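Local atomic coordinates of aminotransferase class I and II (Streptococcus suis 89/1591, PDB entry 3OP7), a protein that probably transfers amino groups between amino acids and keto acids with a pyridoxal phosphate cofactor held on a lysine as an internal aldimine. Residues H107-Y112 against E145-L150; D130-E135 against I158-A163. One frame throughout, in Å; residues are numbered along the deposited sequence.

In the fold
Both contacts lie on one face of the large mixed sheet of the pyridoxal phosphate-dependent aminotransferase fold, their centres about 8 Å apart. Strand 107-112 of interaction 1 runs between and parallel to strands 128-135 and 157-161, the two partners of interaction 2. Along the chain the segments alternate: 107-112, 130-135, 145-150, 158-163, with helix 144-150 leading on to strand 157-161. Interaction 1 lays that helix on the sheet; interaction 2 spans the middle strand with a tryptophan. The two are joined directly by His107 NE2 and Asp130 OD2, 2.7 Å apart in a probable hydrogen bond, and together they build this flank of the cofactor-binding domain.

Interaction 1 (H107-Y112 against E145-L150); sequences HVISLY and EKLRQL. With EDO (1,2-ethanediol), chain J.
Ile109 makes the apolar part of the contact between strand 107-112 and helix 145-150, which is the larger part. Its CD1 methyl lies 3.8 Å from Leu147 CD1 and equally 3.8 Å from Leu150 CB, so one methyl touches two residues a helical turn apart. The second branch joins in, with Ile109 CG2 3.9 Å from the same Leu147 CD1. Leu147 reaches the strand through its CD1 branch, because CG stands anti to the backbone N (chi1 -177°) and carries that methyl toward the isoleucine; the two side chains cross at a slant. Leu150, by contrast, offers its CB and backbone.

The polar part is modest. His107 turns the edge of its imidazole to the last carbonyl of the segment, CE1 standing 3.3 Å from Leu150 O with the oxygen near the ring plane. Thr155 OG1 at ND1 and Asp130 at NE2 should fix the ring's rotation.

On the far side of the helix, Arg148 points away from the strand. Its extended chain brings NE to O2 of a 1,2-ethanediol, probably from the crystallisation liquor, in a 2.7 Å hydrogen bond (145° at the hydrogen) in the guanidinium plane; NH2 forms a salt bridge with Glu178.

Helix and strand run nearly antiparallel, at 159° with axes 10.5 Å apart. The helix belongs to a crossover connection, broken by short strand 141-142, that joins parallel strands 128-135 and 157-161 and passes over strand 107-112 between them. Trp132 of strand 128-135 touches both Ile109 and Leu147, and helix 173-184 packs against Leu147 through Leu179 and Ile182.

Interaction 2 (D130-E135 against I158-A163); sequences DLWQIE and ICINNA
Trp132 reaches past the intervening strand 107-112 to touch Ile160 and, more loosely, Ile158. With chi1 at -174° the indole swings away from the backbone N, beside the carbonyl carbon, and chi2 of 28° turns it so that the six-membered ring leads. The atom that arrives is CZ3, 4.1 Å from Ile160 CG2, with the methyl at the ring edge and near its plane. The same CZ3 is 4.5 Å from Ile158 CG2, which comes in obliquely.

Ile160 has CG1 in the crowded position between the backbone N and the carbonyl carbon (chi1 66°), which leaves CG2, beside the backbone N, as the branch that meets the indole. The two side chains run alongside each other in the same direction. At the other end of the indole, NE1 donates a hydrogen bond to Asp143 O, so the buried N-H is satisfied and the ring's swing is probably restrained.

Leu144 of helix 144-150 and Tyr175 and Leu179 of helix 173-184 also touch the tryptophan side chain. A hydrophobic layer of this kind, between parallel strands and the helices laid over them, is characteristic of the alpha/beta large domain of fold type I pyridoxal phosphate enzymes.

Interaction 1 (H107-Y112 against E145-L150)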
ATOM      1  N   HIS A 107      -6.707  19.568 -14.316  1.00 30.81           N
ATOM      2  CA  HIS A 107      -7.343  18.864 -15.391  1.00 29.81           C
ATOM      3  C   HIS A 107      -6.509  17.621 -15.731  1.00 28.11           C
ATOM      4  O   HIS A 107      -5.290  17.718 -15.942  1.00 27.19           O
ATOM      5  CB  HIS A 107      -7.443  19.776 -16.641  1.00 29.90           C
ATOM      6  CG  HIS A 107      -8.131  19.129 -17.795  1.00 30.13           C
ATOM      7  ND1 HIS A 107      -7.548  18.997 -19.045  1.00 30.43           N
ATOM      8  CD2 HIS A 107      -9.367  18.576 -17.893  1.00 30.18           C
ATOM      9  CE1 HIS A 107      -8.405  18.383 -19.852  1.00 29.20           C
ATOM     10  NE2 HIS A 107      -9.514  18.118 -19.172  1.00 29.92           N
ATOM     11  N   VAL A 108      -7.174  16.476 -15.835  1.00 27.41           N
ATOM     12  CA  VAL A 108      -6.518  15.194 -16.125  1.00 26.31           C
ATOM     13  C   VAL A 108      -7.347  14.499 -17.176  1.00 27.24           C
ATOM     14  O   VAL A 108      -8.572  14.548 -17.116  1.00 29.43           O
ATOM     15  CB  VAL A 108      -6.459  14.313 -14.828  1.00 25.79           C
ATOM     16  CG1 VAL A 108      -6.029  12.854 -15.137  1.00 25.66           C
ATOM     17  CG2 VAL A 108      -5.570  14.972 -13.768  1.00 24.99           C
ATOM     18  N   ILE A 109      -6.690  13.868 -18.151  1.00 26.19           N
ATOM     19  CA  ILE A 109      -7.351  13.079 -19.167  1.00 25.51           C
ATOM     20  C   ILE A 109      -6.928  11.629 -19.016  1.00 25.81           C
ATOM     21  O   ILE A 109      -5.737  11.356 -18.891  1.00 25.09           O
ATOM     22  CB  ILE A 109      -6.958  13.567 -20.563  1.00 26.15           C
ATOM     23  CG1 ILE A 109      -7.342  15.037 -20.736  1.00 26.05           C
ATOM     24  CG2 ILE A 109      -7.578  12.677 -21.689  1.00 24.63           C
ATOM     25  CD1 ILE A 109      -6.833  15.656 -22.065  1.00 27.46           C
ATOM     26  N   SER A 110      -7.909  10.720 -18.973  1.00 24.84           N
ATOM     27  CA  SER A 110      -7.641   9.300 -18.806  1.00 24.32           C
ATOM     28  C   SER A 110      -8.199   8.513 -19.923  1.00 24.54           C
ATOM     29  O   SER A 110      -9.349   8.742 -20.328  1.00 25.18           O
ATOM     30  CB  SER A 110      -8.241   8.779 -17.512  1.00 24.02           C
ATOM     31  OG  SER A 110      -7.990   7.376 -17.382  1.00 26.19           O
ATOM     32  N   LEU A 111      -7.370   7.603 -20.445  1.00 24.94           N
ATOM     33  CA  LEU A 111      -7.838   6.525 -21.295  1.00 24.96           C
ATOM     34  C   LEU A 111      -9.074   5.891 -20.644  1.00 25.06           C
ATOM     35  O   LEU A 111      -9.162   5.810 -19.421  1.00 25.57           O
ATOM     36  CB  LEU A 111      -6.720   5.484 -21.461  1.00 24.67           C
ATOM     37  CG  LEU A 111      -6.876   4.385 -22.507  1.00 24.97           C
ATOM     38  CD1 LEU A 111      -6.948   4.981 -23.897  1.00 25.53           C
ATOM     39  CD2 LEU A 111      -5.724   3.338 -22.331  1.00 24.25           C
ATOM     40  N   TYR A 112     -10.029   5.436 -21.465  1.00 27.11           N
ATOM     41  CA  TYR A 112     -11.289   4.959 -20.903  1.00 27.97           C
ATOM     42  C   TYR A 112     -12.012   4.044 -21.872  1.00 29.04           C
ATOM     43  O   TYR A 112     -12.114   4.354 -23.083  1.00 31.62           O
ATOM     44  CB  TYR A 112     -12.214   6.128 -20.520  1.00 27.72           C
ATOM     45  CG  TYR A 112     -13.392   5.668 -19.714  1.00 29.99           C
ATOM     46  CD1 TYR A 112     -13.259   5.466 -18.340  1.00 29.53           C
ATOM     47  CD2 TYR A 112     -14.621   5.381 -20.304  1.00 33.45           C
ATOM     48  CE1 TYR A 112     -14.294   5.012 -17.564  1.00 34.94           C
ATOM     49  CE2 TYR A 112     -15.698   4.940 -19.513  1.00 36.38           C
ATOM     50  CZ  TYR A 112     -15.511   4.743 -18.150  1.00 37.28           C
ATOM     51  OH  TYR A 112     -16.528   4.298 -17.314  1.00 43.30           O
ATOM     52  N   GLU A 145      -6.901  12.570 -32.625  1.00 34.06           N
ATOM     53  CA  GLU A 145      -7.628  13.824 -32.951  1.00 35.79           C
ATOM     54  C   GLU A 145      -8.562  14.234 -31.815  1.00 35.28           C
ATOM     55  O   GLU A 145      -8.691  15.424 -31.525  1.00 35.38           O
ATOM     56  CB  GLU A 145      -8.451  13.729 -34.241  1.00 37.51           C
ATOM     57  CG  GLU A 145      -7.620  13.504 -35.432  1.00 40.91           C
ATOM     58  CD  GLU A 145      -8.417  13.585 -36.729  1.00 46.41           C
ATOM     59  OE1 GLU A 145      -9.679  13.651 -36.668  1.00 46.81           O
ATOM     60  OE2 GLU A 145      -7.761  13.599 -37.791  1.00 52.56           O
ATOM     61  N   LYS A 146      -9.202  13.264 -31.155  1.00 34.38           N
ATOM     62  CA  LYS A 146     -10.070  13.586 -30.022  1.00 34.91           C
ATOM     63  C   LYS A 146      -9.273  14.060 -28.855  1.00 33.72           C
ATOM     64  O   LYS A 146      -9.720  14.926 -28.074  1.00 33.86           O
ATOM     65  CB  LYS A 146     -10.994  12.423 -29.651  1.00 36.77           C
ATOM     66  CG  LYS A 146     -12.020  12.240 -30.780  1.00 39.24           C
ATOM     67  CD  LYS A 146     -13.213  11.328 -30.475  1.00 44.08           C
ATOM     68  CE  LYS A 146     -14.043  11.099 -31.735  1.00 45.79           C
ATOM     69  NZ  LYS A 146     -13.565   9.920 -32.498  1.00 44.41           N
ATOM     70  N   LEU A 147      -8.083  13.499 -28.686  1.00 32.38           N
ATOM     71  CA  LEU A 147      -7.219  14.000 -27.612  1.00 29.99           C
ATOM     72  C   LEU A 147      -6.885  15.477 -27.805  1.00 30.84           C
ATOM     73  O   LEU A 147      -6.846  16.247 -26.829  1.00 31.14           O
ATOM     74  CB  LEU A 147      -5.937  13.214 -27.509  1.00 29.32           C
ATOM     75  CG  LEU A 147      -4.991  13.624 -26.362  1.00 28.39           C
ATOM     76  CD1 LEU A 147      -5.610  13.513 -24.948  1.00 29.84           C
ATOM     77  CD2 LEU A 147      -3.707  12.794 -26.450  1.00 28.37           C
ATOM     78  N   ARG A 148      -6.618  15.867 -29.048  1.00 33.00           N
ATOM     79  CA  ARG A 148      -6.358  17.272 -29.361  1.00 34.23           C
ATOM     80  C   ARG A 148      -7.553  18.169 -29.011  1.00 34.93           C
ATOM     81  O   ARG A 148      -7.346  19.340 -28.742  1.00 37.00           O
ATOM     82  CB  ARG A 148      -5.928  17.451 -30.813  1.00 34.89           C
ATOM     83  CG  ARG A 148      -4.577  16.855 -31.118  1.00 34.96           C
ATOM     84  CD  ARG A 148      -4.125  17.182 -32.536  1.00 36.87           C
ATOM     85  NE  ARG A 148      -2.911  16.458 -32.855  1.00 36.01           N
ATOM     86  CZ  ARG A 148      -2.878  15.232 -33.343  1.00 39.11           C
ATOM     87  NH1 ARG A 148      -3.989  14.623 -33.760  1.00 46.21           N
ATOM     88  NH2 ARG A 148      -1.714  14.645 -33.521  1.00 39.44           N
ATOM     89  N   GLN A 149      -8.771  17.630 -29.014  1.00 35.31           N
ATOM     90  CA  GLN A 149      -9.976  18.385 -28.649  0.50 36.26           C
ATOM     91  C   GLN A 149     -10.144  18.470 -27.128  1.00 35.41           C
ATOM     92  O   GLN A 149     -10.677  19.474 -26.593  1.00 36.35           O
ATOM     93  CB  GLN A 149     -11.232  17.755 -29.273  0.50 36.84           C
ATOM     94  CG  GLN A 149     -11.267  17.712 -30.778  0.50 41.10           C
ATOM     95  CD  GLN A 149     -12.516  17.037 -31.280  0.50 42.50           C
ATOM     96  OE1 GLN A 149     -13.078  16.174 -30.598  0.50 44.48           O
ATOM     97  NE2 GLN A 149     -12.975  17.430 -32.457  0.50 48.92           N
ATOM     98  N   LEU A 150      -9.690  17.437 -26.417  1.00 33.20           N
ATOM     99  CA  LEU A 150      -9.844  17.400 -24.956  1.00 32.14           C
ATOM    100  C   LEU A 150      -8.778  18.160 -24.189  1.00 31.11           C
ATOM    101  O   LEU A 150      -9.041  18.639 -23.095  1.00 31.53           O
ATOM    102  CB  LEU A 150      -9.840  15.960 -24.446  1.00 31.56           C
ATOM    103  CG  LEU A 150     -11.029  15.102 -24.907  1.00 32.96           C
ATOM    104  CD1 LEU A 150     -10.680  13.623 -24.681  1.00 33.27           C
ATOM    105  CD2 LEU A 150     -12.268  15.518 -24.099  1.00 33.86           C
TER
HETATM  106  C1  EDO J 407       0.808  19.703 -31.569  1.00 49.70           C
HETATM  107  O1  EDO J 407       1.976  18.850 -31.639  1.00 50.98           O
HETATM  108  C2  EDO J 407      -0.196  19.305 -32.656  1.00 48.67           C
HETATM  109  O2  EDO J 407      -1.246  18.437 -32.198  1.00 42.64           O

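Interaction 2 (D130-E135 against I158-A163)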
ATOM      1  N   ASP A 130     -11.399  14.238 -17.795  1.00 29.67           N
ATOM      2  CA  ASP A 130     -12.009  13.931 -19.070  1.00 29.93           C
ATOM      3  C   ASP A 130     -11.613  12.516 -19.514  1.00 29.81           C
ATOM      4  O   ASP A 130     -10.501  12.046 -19.235  1.00 29.30           O
ATOM      5  CB  ASP A 130     -11.537  14.958 -20.116  1.00 31.83           C
ATOM      6  CG  ASP A 130     -12.408  16.210 -20.176  1.00 35.01           C
ATOM      7  OD1 ASP A 130     -13.660  16.074 -20.160  1.00 36.87           O
ATOM      8  OD2 ASP A 130     -11.844  17.333 -20.257  1.00 34.89           O
ATOM      9  N   LEU A 131     -12.521  11.852 -20.212  1.00 30.04           N
ATOM     10  CA  LEU A 131     -12.337  10.478 -20.637  1.00 29.55           C
ATOM     11  C   LEU A 131     -11.999  10.392 -22.105  1.00 29.47           C
ATOM     12  O   LEU A 131     -12.713  10.906 -22.982  1.00 30.62           O
ATOM     13  CB  LEU A 131     -13.575   9.670 -20.310  1.00 30.40           C
ATOM     14  CG  LEU A 131     -13.965   9.673 -18.813  1.00 30.48           C
ATOM     15  CD1 LEU A 131     -15.261   8.834 -18.639  1.00 34.40           C
ATOM     16  CD2 LEU A 131     -12.891   9.188 -17.865  1.00 30.02           C
ATOM     17  N   TRP A 132     -10.889   9.749 -22.381  1.00 28.04           N
ATOM     18  CA  TRP A 132     -10.400   9.597 -23.739  1.00 27.74           C
ATOM     19  C   TRP A 132     -10.764   8.183 -24.184  1.00 28.24           C
ATOM     20  O   TRP A 132     -10.114   7.215 -23.797  1.00 26.77           O
ATOM     21  CB  TRP A 132      -8.895   9.833 -23.704  1.00 27.59           C
ATOM     22  CG  TRP A 132      -8.234   9.861 -25.071  1.00 24.70           C
ATOM     23  CD1 TRP A 132      -8.805  10.220 -26.277  1.00 25.44           C
ATOM     24  CD2 TRP A 132      -6.861   9.557 -25.362  1.00 25.99           C
ATOM     25  NE1 TRP A 132      -7.868  10.145 -27.262  1.00 28.27           N
ATOM     26  CE2 TRP A 132      -6.680   9.717 -26.743  1.00 26.13           C
ATOM     27  CE3 TRP A 132      -5.777   9.134 -24.595  1.00 25.15           C
ATOM     28  CZ2 TRP A 132      -5.426   9.499 -27.368  1.00 27.49           C
ATOM     29  CZ3 TRP A 132      -4.545   8.914 -25.217  1.00 26.53           C
ATOM     30  CH2 TRP A 132      -4.377   9.099 -26.557  1.00 25.49           C
ATOM     31  N   GLN A 133     -11.789   8.115 -25.037  1.00 28.49           N
ATOM     32  CA  GLN A 133     -12.538   6.863 -25.284  1.00 30.35           C
ATOM     33  C   GLN A 133     -11.859   5.943 -26.301  1.00 30.58           C
ATOM     34  O   GLN A 133     -11.564   6.347 -27.420  1.00 31.64           O
ATOM     35  CB  GLN A 133     -13.973   7.156 -25.792  1.00 32.20           C
ATOM     36  CG  GLN A 133     -14.865   7.942 -24.792  1.00 35.23           C
ATOM     37  CD  GLN A 133     -15.428   7.107 -23.664  1.00 39.63           C
ATOM     38  OE1 GLN A 133     -15.357   5.865 -23.679  1.00 40.98           O
ATOM     39  NE2 GLN A 133     -15.964   7.790 -22.641  1.00 42.84           N
ATOM     40  N   ILE A 134     -11.644   4.684 -25.907  1.00 29.69           N
ATOM     41  CA  ILE A 134     -11.102   3.687 -26.797  1.00 30.58           C
ATOM     42  C   ILE A 134     -12.187   3.366 -27.826  1.00 32.35           C
ATOM     43  O   ILE A 134     -13.395   3.474 -27.525  1.00 32.15           O
ATOM     44  CB  ILE A 134     -10.592   2.419 -26.084  1.00 28.85           C
ATOM     45  CG1 ILE A 134     -11.737   1.668 -25.403  1.00 30.15           C
ATOM     46  CG2 ILE A 134      -9.452   2.788 -25.035  1.00 29.17           C
ATOM     47  CD1 ILE A 134     -11.258   0.480 -24.513  1.00 29.19           C
ATOM     48  N   GLU A 135     -11.738   3.004 -29.033  1.00 33.72           N
ATOM     49  CA  GLU A 135     -12.607   2.745 -30.151  1.00 36.47           C
ATOM     50  C   GLU A 135     -12.376   1.360 -30.770  1.00 37.48           C
ATOM     51  O   GLU A 135     -11.342   1.071 -31.398  1.00 34.87           O
ATOM     52  CB  GLU A 135     -12.465   3.852 -31.214  1.00 36.86           C
ATOM     53  CG  GLU A 135     -13.196   5.143 -30.765  1.00 40.78           C
ATOM     54  CD  GLU A 135     -12.815   6.398 -31.547  1.00 44.73           C
ATOM     55  OE1 GLU A 135     -12.239   6.267 -32.638  1.00 40.32           O
ATOM     56  OE2 GLU A 135     -13.059   7.514 -31.021  1.00 46.10           O
ATOM     57  N   ILE A 158      -2.026  13.099 -18.516  1.00 23.28           N
ATOM     58  CA  ILE A 158      -2.750  12.159 -19.318  1.00 24.23           C
ATOM     59  C   ILE A 158      -2.378  10.768 -18.799  1.00 23.58           C
ATOM     60  O   ILE A 158      -1.173  10.466 -18.632  1.00 23.48           O
ATOM     61  CB  ILE A 158      -2.362  12.257 -20.804  1.00 22.95           C
ATOM     62  CG1 ILE A 158      -2.709  13.637 -21.354  1.00 25.89           C
ATOM     63  CG2 ILE A 158      -3.099  11.172 -21.665  1.00 25.14           C
ATOM     64  CD1 ILE A 158      -1.989  13.978 -22.674  1.00 28.12           C
ATOM     65  N   CYS A 159      -3.397   9.965 -18.501  1.00 23.04           N
ATOM     66  CA  CYS A 159      -3.203   8.602 -18.010  1.00 23.33           C
ATOM     67  C   CYS A 159      -3.529   7.588 -19.070  1.00 24.19           C
ATOM     68  O   CYS A 159      -4.619   7.623 -19.683  1.00 24.72           O
ATOM     69  CB  CYS A 159      -4.055   8.356 -16.757  1.00 22.98           C
ATOM     70  SG  CYS A 159      -3.803   9.468 -15.405  1.00 25.67           S
ATOM     71  N   ILE A 160      -2.581   6.676 -19.316  1.00 23.77           N
ATOM     72  CA  ILE A 160      -2.778   5.551 -20.196  1.00 23.64           C
ATOM     73  C   ILE A 160      -2.355   4.246 -19.521  1.00 23.83           C
ATOM     74  O   ILE A 160      -1.659   4.251 -18.511  1.00 21.39           O
ATOM     75  CB  ILE A 160      -1.978   5.724 -21.501  1.00 25.16           C
ATOM     76  CG1 ILE A 160      -0.456   5.694 -21.258  1.00 24.44           C
ATOM     77  CG2 ILE A 160      -2.413   7.009 -22.266  1.00 25.21           C
ATOM     78  CD1 ILE A 160       0.353   5.684 -22.635  1.00 24.04           C
ATOM     79  N   ASN A 161      -2.758   3.123 -20.110  1.00 23.89           N
ATOM     80  CA  ASN A 161      -2.464   1.798 -19.613  1.00 23.81           C
ATOM     81  C   ASN A 161      -2.051   1.066 -20.905  1.00 24.65           C
ATOM     82  O   ASN A 161      -2.832   0.916 -21.844  1.00 24.97           O
ATOM     83  CB  ASN A 161      -3.736   1.264 -18.951  1.00 23.48           C
ATOM     84  CG  ASN A 161      -3.611  -0.108 -18.297  1.00 25.62           C
ATOM     85  OD1 ASN A 161      -4.660  -0.755 -18.073  1.00 25.83           O
ATOM     86  ND2 ASN A 161      -2.398  -0.538 -17.931  1.00 22.65           N
ATOM     87  N   ASN A 162      -0.794   0.649 -20.966  1.00 23.89           N
ATOM     88  CA  ASN A 162      -0.196   0.165 -22.200  1.00 25.31           C
ATOM     89  C   ASN A 162       0.632  -1.103 -21.904  1.00 26.08           C
ATOM     90  O   ASN A 162       1.724  -1.002 -21.336  1.00 23.62           O
ATOM     91  CB  ASN A 162       0.704   1.236 -22.820  1.00 26.10           C
ATOM     92  CG  ASN A 162       0.836   1.085 -24.344  1.00 27.09           C
ATOM     93  OD1 ASN A 162      -0.123   0.638 -25.043  1.00 29.22           O
ATOM     94  ND2 ASN A 162       2.022   1.400 -24.871  1.00 24.85           N
ATOM     95  N   ALA A 163       0.159  -2.299 -22.294  1.00 25.21           N
ATOM     96  CA  ALA A 163      -1.164  -2.542 -22.915  1.00 25.66           C
ATOM     97  C   ALA A 163      -2.338  -2.297 -22.015  1.00 24.66           C
ATOM     98  O   ALA A 163      -2.176  -2.280 -20.799  1.00 25.64           O
ATOM     99  CB  ALA A 163      -1.212  -3.990 -23.436  1.00 26.65           C
TER